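Local atomic coordinates of CurM Sulfotransferase (Moorea producta, PDB entry 4GBM), a protein that probably transfers a sulfo group from the donor PAPS onto an intermediate of curacin biosynthesis, acting as the sulfotransferase domain of a polyketide synthase and binding the spent cofactor PAP. Residues 223-228 / 276-281; 158-163 / 217-222; 53-58 / 240-245. The protein carries 2 engineered substitutions. One frame throughout, in Å; residues are numbered along the deposited sequence.

Contact 1: 223-228 / 276-281; sequences DLVKKP and NTIDES. With ZN (zinc ion), chain D; A3P (adenosine-3'-5'-diphosphate), chain G.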
loop_
_atom_site.group_PDB
_atom_site.type_symbol
_atom_site.label_atom_id
_atom_site.label_comp_id
_atom_site.label_asym_id
_atom_site.label_seq_id
_atom_site.Cartn_x
_atom_site.Cartn_y
_atom_site.Cartn_z
ATOM N N ASP A 223 -7.116 13.826 -6.330
ATOM C CA ASP A 223 -6.096 14.871 -6.453
ATOM C C ASP A 223 -4.805 14.294 -7.037
ATOM O O ASP A 223 -4.162 14.920 -7.884
ATOM C CB ASP A 223 -5.778 15.497 -5.091
ATOM C CG ASP A 223 -6.926 16.291 -4.507
ATOM O OD1 ASP A 223 -7.843 16.717 -5.254
ATOM O OD2 ASP A 223 -6.881 16.516 -3.272
ATOM N N LEU A 224 -4.424 13.098 -6.589
ATOM C CA LEU A 224 -3.194 12.467 -7.069
ATOM C C LEU A 224 -3.159 12.339 -8.588
ATOM O O LEU A 224 -2.134 12.624 -9.214
ATOM C CB LEU A 224 -3.004 11.083 -6.430
ATOM C CG LEU A 224 -1.764 10.285 -6.866
ATOM C CD1 LEU A 224 -0.484 11.012 -6.461
ATOM C CD2 LEU A 224 -1.808 8.883 -6.275
ATOM N N VAL A 225 -4.269 11.909 -9.184
ATOM C CA VAL A 225 -4.257 11.677 -10.628
ATOM C C VAL A 225 -4.615 12.909 -11.465
ATOM O O VAL A 225 -4.214 13.003 -12.634
ATOM C CB VAL A 225 -5.075 10.425 -11.048
ATOM C CG1 VAL A 225 -4.562 9.188 -10.302
ATOM C CG2 VAL A 225 -6.576 10.625 -10.801
ATOM N N LYS A 226 -5.357 13.848 -10.877
ATOM C CA LYS A 226 -5.696 15.106 -11.573
ATOM C C LYS A 226 -4.621 16.189 -11.458
ATOM O O LYS A 226 -4.433 16.983 -12.395
ATOM C CB LYS A 226 -7.022 15.671 -11.073
ATOM C CG LYS A 226 -8.249 14.902 -11.540
ATOM C CD LYS A 226 -9.498 15.500 -10.914
ATOM C CE LYS A 226 -10.696 15.371 -11.816
ATOM N NZ LYS A 226 -11.826 16.184 -11.279
ATOM N N LYS A 227 -3.958 16.235 -10.303
ATOM C CA LYS A 227 -2.926 17.240 -10.019
ATOM C C LYS A 227 -1.690 16.580 -9.387
ATOM O O LYS A 227 -1.294 16.940 -8.270
ATOM C CB LYS A 227 -3.478 18.314 -9.074
ATOM C CG LYS A 227 -4.664 19.112 -9.612
ATOM C CD LYS A 227 -5.069 20.221 -8.640
ATOM C CE LYS A 227 -5.560 19.662 -7.304
ATOM N NZ LYS A 227 -5.802 20.743 -6.302
ATOM N N PRO A 228 -1.070 15.614 -10.091
ATOM C CA PRO A 228 0.053 14.899 -9.479
ATOM C C PRO A 228 1.218 15.804 -9.069
ATOM O O PRO A 228 1.831 15.549 -8.037
ATOM C CB PRO A 228 0.478 13.887 -10.559
ATOM C CG PRO A 228 -0.085 14.432 -11.839
ATOM C CD PRO A 228 -1.352 15.135 -11.460
ATOM N N ASN A 276 -0.612 3.656 -19.328
ATOM C CA ASN A 276 0.740 4.062 -19.714
ATOM C C ASN A 276 1.090 5.486 -19.293
ATOM O O ASN A 276 2.133 6.022 -19.687
ATOM C CB ASN A 276 0.983 3.842 -21.220
ATOM C CG ASN A 276 0.156 4.762 -22.092
ATOM O OD1 ASN A 276 -0.643 5.556 -21.594
ATOM N ND2 ASN A 276 0.341 4.656 -23.408
ATOM N N THR A 277 0.217 6.077 -18.477
ATOM C CA THR A 277 0.433 7.398 -17.906
ATOM C C THR A 277 -0.346 7.492 -16.600
ATOM O O THR A 277 -1.107 6.583 -16.268
ATOM C CB THR A 277 -0.002 8.522 -18.890
ATOM O OG1 THR A 277 0.454 9.793 -18.403
ATOM C CG2 THR A 277 -1.521 8.540 -19.083
ATOM N N ILE A 278 -0.158 8.587 -15.869
ATOM C CA ILE A 278 -1.022 8.882 -14.716
ATOM C C ILE A 278 -2.374 9.272 -15.308
ATOM O O ILE A 278 -2.511 10.340 -15.916
ATOM C CB ILE A 278 -0.451 10.020 -13.859
ATOM C CG1 ILE A 278 0.948 9.650 -13.352
ATOM C CG2 ILE A 278 -1.405 10.329 -12.693
ATOM C CD1 ILE A 278 1.756 10.833 -12.796
ATOM N N ASP A 279 -3.359 8.390 -15.163
ATOM C CA ASP A 279 -4.599 8.517 -15.928
ATOM C C ASP A 279 -5.659 9.258 -15.118
ATOM O O ASP A 279 -6.302 8.687 -14.234
ATOM C CB ASP A 279 -5.099 7.139 -16.382
ATOM C CG ASP A 279 -6.282 7.226 -17.327
ATOM O OD1 ASP A 279 -6.925 8.296 -17.383
ATOM O OD2 ASP A 279 -6.560 6.227 -18.027
ATOM N N GLU A 280 -5.829 10.541 -15.438
ATOM C CA GLU A 280 -6.729 11.412 -14.681
ATOM C C GLU A 280 -8.196 11.001 -14.794
ATOM O O GLU A 280 -9.001 11.356 -13.936
ATOM C CB GLU A 280 -6.558 12.879 -15.113
ATOM C CG GLU A 280 -7.095 13.207 -16.510
ATOM C CD GLU A 280 -8.585 13.564 -16.511
ATOM O OE1 GLU A 280 -9.032 14.320 -15.614
ATOM O OE2 GLU A 280 -9.311 13.091 -17.417
ATOM N N SER A 281 -8.537 10.263 -15.851
ATOM C CA SER A 281 -9.937 9.945 -16.142
ATOM C C SER A 281 -10.566 9.044 -15.102
ATOM O O SER A 281 -11.794 8.955 -15.021
ATOM C CB SER A 281 -10.073 9.302 -17.524
ATOM O OG SER A 281 -9.511 10.148 -18.502
HETATM ZN ZN ZN D . -5.437 4.720 -18.732
HETATM P P1 A3P G . -9.086 -0.429 -11.271
HETATM O O1P A3P G . -9.859 -1.629 -10.787
HETATM O O2P A3P G . -8.038 -0.765 -12.302
HETATM O O3P A3P G . -9.967 0.737 -11.621
HETATM P P2 A3P G . -4.555 -0.337 -5.660
HETATM O O4P A3P G . -4.665 0.367 -4.345
HETATM O O5P A3P G . -5.162 -1.710 -5.714
HETATM O O6P A3P G . -3.170 -0.270 -6.247
HETATM O "O5'" A3P G . -5.498 0.519 -6.656
HETATM C "C5'" A3P G . -5.806 -0.007 -7.951
HETATM C "C4'" A3P G . -6.472 1.108 -8.719
HETATM O "O4'" A3P G . -5.490 2.104 -9.030
HETATM C "C3'" A3P G . -6.983 0.660 -10.074
HETATM O "O3'" A3P G . -8.268 0.032 -9.943
HETATM C "C2'" A3P G . -7.007 1.982 -10.832
HETATM O "O2'" A3P G . -8.254 2.657 -10.646
HETATM C "C1'" A3P G . -5.903 2.815 -10.189
HETATM N N9 A3P G . -4.749 2.944 -11.115
HETATM C C8 A3P G . -3.856 1.994 -11.463
HETATM N N7 A3P G . -2.953 2.470 -12.361
HETATM C C5 A3P G . -3.282 3.758 -12.593
HETATM C C6 A3P G . -2.758 4.866 -13.427
HETATM N N6 A3P G . -1.663 4.672 -14.202
HETATM N N1 A3P G . -3.409 6.058 -13.369
HETATM C C2 A3P G . -4.492 6.261 -12.585
HETATM N N3 A3P G . -5.013 5.296 -11.798
HETATM C C4 A3P G . -4.452 4.066 -11.768
HETATM O O HOH W 1 -2.570 13.397 -14.640
#
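Val225 and Ile278 meet beside the adenine of adenosine-3'-5'-diphosphate, where the end of helix 221-226 and the loop 276-281 form one wall of the nucleotide pocket in this sulfotransferase fold. The two branched side chains pack obliquely, with Val225 CB 4.0 Å from Ile278 CG2, while Val225 CG1 reaches on to C2 of the base at 3.7 Å. Val225 O comes within 3.4 Å of Glu280 CB, and farther along, Pro228 CB lies 4.0 Å from Ile278 CD1. The loop backbone reads the adenine edge: Thr277 O accepts from N6 of the base at 2.9 Å, and Asp279 N donates to its N1 in a nearly straight bond (168°). No direct hydrogen bond joins the two segments; instead a water donates to Val225 O at 2.6 Å and, weakly, to Ile278 O. Behind this shell, helix 45-53 touches Ile278 through Met51 and Val225 through Leu47. The CB of Asp279 points away from the helix, and with CG anti to the backbone N (chi1 -173°) its carboxylate shares a zinc ion with His275. Asp279 OD1 closes an Asx turn by accepting from Ser281 N, while Asp279 OD2 binds the zinc at 2.0 Å.

Contact 2: 158-163 / 217-222; sequences KYIYLV and HQIRYE. With A3P (adenosine-3'-5'-diphosphate), chain G.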
loop_
_atom_site.group_PDB
_atom_site.type_symbol
_atom_site.label_atom_id
_atom_site.label_comp_id
_atom_site.label_asym_id
_atom_site.label_seq_id
_atom_site.Cartn_x
_atom_site.Cartn_y
_atom_site.Cartn_z
ATOM N N LYS A 158 6.538 7.935 9.424
ATOM C CA LYS A 158 5.556 8.817 8.812
ATOM C C LYS A 158 4.517 7.993 8.067
ATOM O O LYS A 158 4.828 6.944 7.495
ATOM C CB LYS A 158 6.233 9.806 7.867
ATOM C CG LYS A 158 6.943 10.938 8.592
ATOM C CD LYS A 158 7.510 11.945 7.603
ATOM C CE LYS A 158 8.167 13.114 8.318
ATOM N NZ LYS A 158 9.365 12.702 9.104
ATOM N N TYR A 159 3.283 8.479 8.096
ATOM C CA TYR A 159 2.151 7.783 7.499
ATOM C C TYR A 159 1.492 8.610 6.424
ATOM O O TYR A 159 1.067 9.743 6.667
ATOM C CB TYR A 159 1.134 7.447 8.586
ATOM C CG TYR A 159 1.681 6.451 9.558
ATOM C CD1 TYR A 159 1.521 5.087 9.339
ATOM C CD2 TYR A 159 2.378 6.863 10.694
ATOM C CE1 TYR A 159 2.036 4.156 10.224
ATOM C CE2 TYR A 159 2.901 5.939 11.587
ATOM C CZ TYR A 159 2.717 4.588 11.349
ATOM O OH TYR A 159 3.224 3.671 12.224
ATOM N N ILE A 160 1.432 8.038 5.225
ATOM C CA ILE A 160 0.673 8.620 4.129
ATOM C C ILE A 160 -0.678 7.921 4.089
ATOM O O ILE A 160 -0.742 6.710 3.856
ATOM C CB ILE A 160 1.392 8.417 2.784
ATOM C CG1 ILE A 160 2.797 9.025 2.814
ATOM C CG2 ILE A 160 0.562 9.005 1.631
ATOM C CD1 ILE A 160 3.670 8.556 1.639
ATOM N N TYR A 161 -1.751 8.684 4.309
ATOM C CA TYR A 161 -3.104 8.144 4.306
ATOM C C TYR A 161 -3.727 8.459 2.961
ATOM O O TYR A 161 -4.069 9.611 2.678
ATOM C CB TYR A 161 -3.908 8.750 5.466
ATOM C CG TYR A 161 -5.371 8.349 5.564
ATOM C CD1 TYR A 161 -5.852 7.152 5.012
ATOM C CD2 TYR A 161 -6.269 9.163 6.250
ATOM C CE1 TYR A 161 -7.201 6.804 5.125
ATOM C CE2 TYR A 161 -7.613 8.826 6.373
ATOM C CZ TYR A 161 -8.069 7.644 5.816
ATOM O OH TYR A 161 -9.395 7.337 5.930
ATOM N N LEU A 162 -3.823 7.426 2.125
ATOM C CA LEU A 162 -4.374 7.545 0.776
ATOM C C LEU A 162 -5.844 7.139 0.793
ATOM O O LEU A 162 -6.181 6.041 1.236
ATOM C CB LEU A 162 -3.571 6.664 -0.187
ATOM C CG LEU A 162 -4.052 6.567 -1.636
ATOM C CD1 LEU A 162 -4.006 7.918 -2.363
ATOM C CD2 LEU A 162 -3.217 5.530 -2.369
ATOM N N VAL A 163 -6.703 8.046 0.329
ATOM C CA VAL A 163 -8.150 7.825 0.301
ATOM C C VAL A 163 -8.703 7.951 -1.118
ATOM O O VAL A 163 -8.173 8.708 -1.931
ATOM C CB VAL A 163 -8.924 8.789 1.256
ATOM C CG1 VAL A 163 -8.528 8.567 2.701
ATOM C CG2 VAL A 163 -8.722 10.251 0.879
ATOM N N HIS A 217 -0.046 12.502 6.765
ATOM C CA HIS A 217 -0.345 13.335 5.611
ATOM C C HIS A 217 -1.373 12.627 4.750
ATOM O O HIS A 217 -1.162 11.482 4.362
ATOM C CB HIS A 217 0.948 13.529 4.811
ATOM C CG HIS A 217 0.825 14.456 3.645
ATOM N ND1 HIS A 217 0.885 15.828 3.772
ATOM C CD2 HIS A 217 0.688 14.205 2.321
ATOM C CE1 HIS A 217 0.772 16.382 2.577
ATOM N NE2 HIS A 217 0.646 15.420 1.681
ATOM N N GLN A 218 -2.476 13.302 4.448
ATOM C CA GLN A 218 -3.524 12.688 3.642
ATOM C C GLN A 218 -3.350 13.017 2.170
ATOM O O GLN A 218 -3.045 14.157 1.806
ATOM C CB GLN A 218 -4.907 13.153 4.110
ATOM C CG GLN A 218 -6.060 12.352 3.502
ATOM C CD GLN A 218 -7.419 12.922 3.864
ATOM O OE1 GLN A 218 -8.089 13.537 3.032
ATOM N NE2 GLN A 218 -7.830 12.727 5.109
ATOM N N ILE A 219 -3.540 12.004 1.324
ATOM C CA ILE A 219 -3.593 12.188 -0.123
ATOM C C ILE A 219 -4.912 11.629 -0.641
ATOM O O ILE A 219 -5.275 10.504 -0.327
ATOM C CB ILE A 219 -2.426 11.480 -0.832
ATOM C CG1 ILE A 219 -1.100 12.156 -0.451
ATOM C CG2 ILE A 219 -2.611 11.517 -2.371
ATOM C CD1 ILE A 219 0.118 11.476 -1.015
ATOM N N ARG A 220 -5.624 12.431 -1.424
ATOM C CA ARG A 220 -6.833 11.962 -2.089
ATOM C C ARG A 220 -6.441 11.458 -3.463
ATOM O O ARG A 220 -5.781 12.171 -4.227
ATOM C CB ARG A 220 -7.854 13.090 -2.195
ATOM C CG ARG A 220 -8.056 13.788 -0.850
ATOM C CD ARG A 220 -8.944 15.013 -0.959
ATOM N NE ARG A 220 -10.356 14.665 -1.073
ATOM C CZ ARG A 220 -11.111 14.242 -0.062
ATOM N NH1 ARG A 220 -12.387 13.968 -0.280
ATOM N NH2 ARG A 220 -10.602 14.086 1.166
ATOM N N TYR A 221 -6.847 10.227 -3.768
ATOM C CA TYR A 221 -6.581 9.632 -5.077
ATOM C C TYR A 221 -6.971 10.575 -6.211
ATOM O O TYR A 221 -6.258 10.695 -7.222
ATOM C CB TYR A 221 -7.338 8.305 -5.229
ATOM C CG TYR A 221 -7.300 7.780 -6.641
ATOM C CD1 TYR A 221 -6.192 7.074 -7.110
ATOM C CD2 TYR A 221 -8.353 8.018 -7.521
ATOM C CE1 TYR A 221 -6.139 6.604 -8.419
ATOM C CE2 TYR A 221 -8.317 7.552 -8.836
ATOM C CZ TYR A 221 -7.211 6.847 -9.276
ATOM O OH TYR A 221 -7.190 6.394 -10.570
ATOM N N GLU A 222 -8.118 11.229 -6.053
ATOM C CA GLU A 222 -8.641 12.083 -7.112
ATOM C C GLU A 222 -7.691 13.249 -7.393
ATOM O O GLU A 222 -7.469 13.591 -8.555
ATOM C CB GLU A 222 -10.058 12.568 -6.778
ATOM C CG GLU A 222 -11.116 11.439 -6.697
ATOM C CD GLU A 222 -11.064 10.611 -5.414
ATOM O OE1 GLU A 222 -10.431 11.024 -4.415
ATOM O OE2 GLU A 222 -11.680 9.530 -5.419
HETATM P P1 A3P G . -9.086 -0.429 -11.271
HETATM O O1P A3P G . -9.859 -1.629 -10.787
HETATM O O2P A3P G . -8.038 -0.765 -12.302
HETATM O O3P A3P G . -9.967 0.737 -11.621
HETATM P P2 A3P G . -4.555 -0.337 -5.660
HETATM O O4P A3P G . -4.665 0.367 -4.345
HETATM O O5P A3P G . -5.162 -1.710 -5.714
HETATM O O6P A3P G . -3.170 -0.270 -6.247
HETATM O "O5'" A3P G . -5.498 0.519 -6.656
HETATM C "C5'" A3P G . -5.806 -0.007 -7.951
HETATM C "C4'" A3P G . -6.472 1.108 -8.719
HETATM O "O4'" A3P G . -5.490 2.104 -9.030
HETATM C "C3'" A3P G . -6.983 0.660 -10.074
HETATM O "O3'" A3P G . -8.268 0.032 -9.943
HETATM C "C2'" A3P G . -7.007 1.982 -10.832
HETATM O "O2'" A3P G . -8.254 2.657 -10.646
HETATM C "C1'" A3P G . -5.903 2.815 -10.189
HETATM N N9 A3P G . -4.749 2.944 -11.115
HETATM C C8 A3P G . -3.856 1.994 -11.463
HETATM N N7 A3P G . -2.953 2.470 -12.361
HETATM C C5 A3P G . -3.282 3.758 -12.593
HETATM C C6 A3P G . -2.758 4.866 -13.427
HETATM N N6 A3P G . -1.663 4.672 -14.202
HETATM N N1 A3P G . -3.409 6.058 -13.369
HETATM C C2 A3P G . -4.492 6.261 -12.585
HETATM N N3 A3P G . -5.013 5.296 -11.798
HETATM C C4 A3P G . -4.452 4.066 -11.768
#
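Ile160 to Val163 pair in parallel with His217 to Arg220, joining strand 158-163 to the outermost strand 216-220 of the five-stranded parallel sheet at the core of this P-loop-related fold. Five backbone bonds zip the pair. Tyr159 O and Tyr161 O accept from His217 N and Ile219 N, while Tyr161 N and Val163 N donate to His217 O and Ile219 O. The last, from Tyr221 N to Val163 O, is 2.7 Å long and almost straight at 177°, so the strand pairing runs directly into the first turn of helix 221-226. On the other side of strand 158-163, Ile160 bonds to the backbone of strand 35-39.

On one face of the sheet Ile219 CD1 rests 3.6 Å from Ile160 CG2, and Ile219 CG2 lies 3.9 Å from Leu162 CD1; Leu235 of helix 228-239 covers Ile160 and Ile219. On the other, Gln218 runs alongside Tyr161, its amide plane 85° from the ring, and Gln218 OE1 takes a weak bond from Arg220 NH2 at 3.2 Å. The buried polar ends have partners: Tyr159 OH bonds to Glu151, Tyr161 OH to Asn201, and Glu222 OE1 to the hydroxyl of Tyr308, while Glu222 OE2 accepts from His165 N. Partly exposed Arg220 bonds through NH1 to Leu306 O. Tyr221 sends its ring out with CG anti to the backbone N (chi1 170°), and its OH donates to N3 of the nucleotide at 2.7 Å, the base nitrogen lying in the ring plane. With its backbone N tied to the sheet and its hydroxyl to adenine, Tyr221 couples the strand end to cofactor recognition.

Contact 3: 53-58 / 240-245; sequences AGHSSL and NVPFEP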
loop_
_atom_site.group_PDB
_atom_site.type_symbol
_atom_site.label_atom_id
_atom_site.label_comp_id
_atom_site.label_asym_id
_atom_site.label_seq_id
_atom_site.Cartn_x
_atom_site.Cartn_y
_atom_site.Cartn_z
ATOM N N ALA A 53 8.855 5.083 -6.029
ATOM C CA ALA A 53 9.983 4.194 -6.356
ATOM C C ALA A 53 11.041 4.881 -7.221
ATOM O O ALA A 53 12.203 4.463 -7.233
ATOM C CB ALA A 53 9.486 2.913 -7.037
ATOM N N GLY A 54 10.632 5.931 -7.928
ATOM C CA GLY A 54 11.538 6.697 -8.775
ATOM C C GLY A 54 12.456 7.659 -8.043
ATOM O O GLY A 54 13.454 8.101 -8.605
ATOM N N HIS A 55 12.135 7.970 -6.789
ATOM C CA HIS A 55 12.909 8.949 -6.031
ATOM C C HIS A 55 14.210 8.352 -5.485
ATOM O O HIS A 55 14.194 7.289 -4.874
ATOM C CB HIS A 55 12.069 9.496 -4.882
ATOM C CG HIS A 55 12.570 10.797 -4.344
ATOM N ND1 HIS A 55 13.733 10.901 -3.614
ATOM C CD2 HIS A 55 12.067 12.051 -4.435
ATOM C CE1 HIS A 55 13.930 12.165 -3.283
ATOM N NE2 HIS A 55 12.933 12.884 -3.769
ATOM N N SER A 56 15.323 9.057 -5.674
ATOM C CA SER A 56 16.630 8.550 -5.247
ATOM C C SER A 56 16.796 8.390 -3.733
ATOM O O SER A 56 17.693 7.665 -3.287
ATOM C CB SER A 56 17.761 9.415 -5.816
ATOM O OG SER A 56 17.792 10.696 -5.215
ATOM N N SER A 57 15.952 9.063 -2.953
ATOM C CA SER A 57 16.028 9.009 -1.485
ATOM C C SER A 57 15.158 7.913 -0.886
ATOM O O SER A 57 15.192 7.682 0.326
ATOM C CB SER A 57 15.610 10.349 -0.868
ATOM O OG SER A 57 16.481 11.400 -1.255
ATOM N N LEU A 58 14.373 7.260 -1.737
ATOM C CA LEU A 58 13.348 6.319 -1.279
ATOM C C LEU A 58 13.562 4.942 -1.882
ATOM O O LEU A 58 14.181 4.802 -2.941
ATOM C CB LEU A 58 11.948 6.841 -1.638
ATOM C CG LEU A 58 11.557 8.253 -1.165
ATOM C CD1 LEU A 58 10.149 8.593 -1.635
ATOM C CD2 LEU A 58 11.668 8.402 0.354
ATOM N N ASN A 240 10.273 15.579 3.708
ATOM C CA ASN A 240 11.568 16.284 3.804
ATOM C C ASN A 240 12.593 15.799 2.775
ATOM O O ASN A 240 13.787 15.665 3.071
ATOM C CB ASN A 240 12.144 16.202 5.225
ATOM C CG ASN A 240 11.245 16.848 6.254
ATOM O OD1 ASN A 240 10.829 18.000 6.102
ATOM N ND2 ASN A 240 10.944 16.112 7.319
ATOM N N VAL A 241 12.103 15.534 1.567
ATOM C CA VAL A 241 12.956 15.222 0.427
ATOM C C VAL A 241 12.700 16.258 -0.668
ATOM O O VAL A 241 11.611 16.841 -0.736
ATOM C CB VAL A 241 12.735 13.773 -0.108
ATOM C CG1 VAL A 241 13.049 12.742 0.971
ATOM C CG2 VAL A 241 11.322 13.579 -0.649
ATOM N N PRO A 242 13.701 16.505 -1.527
ATOM C CA PRO A 242 13.443 17.416 -2.638
ATOM C C PRO A 242 12.586 16.751 -3.711
ATOM O O PRO A 242 12.582 15.522 -3.827
ATOM C CB PRO A 242 14.842 17.710 -3.183
ATOM C CG PRO A 242 15.672 16.544 -2.768
ATOM C CD PRO A 242 15.109 16.072 -1.463
ATOM N N PHE A 243 11.875 17.557 -4.492
ATOM C CA PHE A 243 11.150 17.034 -5.647
ATOM C C PHE A 243 12.153 16.491 -6.668
ATOM O O PHE A 243 13.222 17.073 -6.877
ATOM C CB PHE A 243 10.287 18.127 -6.288
ATOM C CG PHE A 243 9.206 17.597 -7.181
ATOM C CD1 PHE A 243 7.915 17.433 -6.691
ATOM C CD2 PHE A 243 9.470 17.251 -8.509
ATOM C CE1 PHE A 243 6.896 16.936 -7.504
ATOM C CE2 PHE A 243 8.456 16.741 -9.326
ATOM C CZ PHE A 243 7.167 16.588 -8.821
ATOM N N GLU A 244 11.822 15.354 -7.275
ATOM C CA GLU A 244 12.607 14.822 -8.390
ATOM C C GLU A 244 11.666 14.533 -9.549
ATOM O O GLU A 244 10.554 14.053 -9.319
ATOM C CB GLU A 244 13.346 13.543 -7.980
ATOM C CG GLU A 244 14.467 13.776 -6.967
ATOM C CD GLU A 244 15.273 12.528 -6.642
ATOM O OE1 GLU A 244 16.249 12.657 -5.871
ATOM O OE2 GLU A 244 14.953 11.432 -7.151
ATOM N N PRO A 245 12.107 14.802 -10.792
ATOM C CA PRO A 245 11.243 14.616 -11.963
ATOM C C PRO A 245 10.710 13.188 -12.099
ATOM O O PRO A 245 9.621 12.985 -12.632
ATOM C CB PRO A 245 12.167 14.941 -13.140
ATOM C CG PRO A 245 13.229 15.786 -12.574
ATOM C CD PRO A 245 13.416 15.377 -11.157
HETATM O O HOH W 2 15.667 9.792 -9.153
#
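The loop that follows helix 45-53 meets the loop that follows helix 228-239 through His55, Ser56 and Glu244, a polar cluster near the protein surface. His55 is gripped at both ring nitrogens: NE2 donates to Pro242 O at 2.7 Å with an N-H...O angle of 169°, and ND1 accepts from Ser57 N, both partners lying in the ring plane. These bonds fix the rotation of the imidazole. The Glu244 carboxylate stacks on one face, its plane only 6° from the ring and its CD over the ring's centre, 3.6 Å above the plane. His55 to Leu58 form a type I beta turn, closed by Leu58 N to His55 O, and the turn presents Ser56 to that same carboxylate. Ser56 N donates to Glu244 OE2 at 2.8 Å, and Ser56 OG to the syn lone pair of Glu244 OE1 at 2.6 Å. An extended chain beyond CG (chi2 -175°) carries the carboxylate across to them. A water also donates to Glu244 OE2 and to Gly54 O. On the 240-245 side, Asn240, with positive phi, ends helix 228-239 in a Schellman motif, after which the CB of Val241 points toward the 53-58 loop, and Val241 CG2 comes within 3.6 Å of His55 NE2.

The three contacts sit at different levels of one fold: a strand pair, a nucleotide-pocket wall and a loop-to-loop junction. Contact 2 comes between the two halves of contact 3 along the chain and closes before contact 1 opens, whereas the segments of contacts 1 and 3 alternate. Contacts 1 and 2 share helix 221-226, their centres about 15 Å apart, and touch where Leu224 CB meets Ile219 CG2 at 4.1 Å; both reach the adenine, from different atoms of the base. Contact 3 lies about 18 Å from contact 1 and 17 Å from contact 2, centre to centre. Helix 228-239 begins at Pro228 in contact 1 and ends just before the 240-245 loop of contact 3, so one helix spans the two.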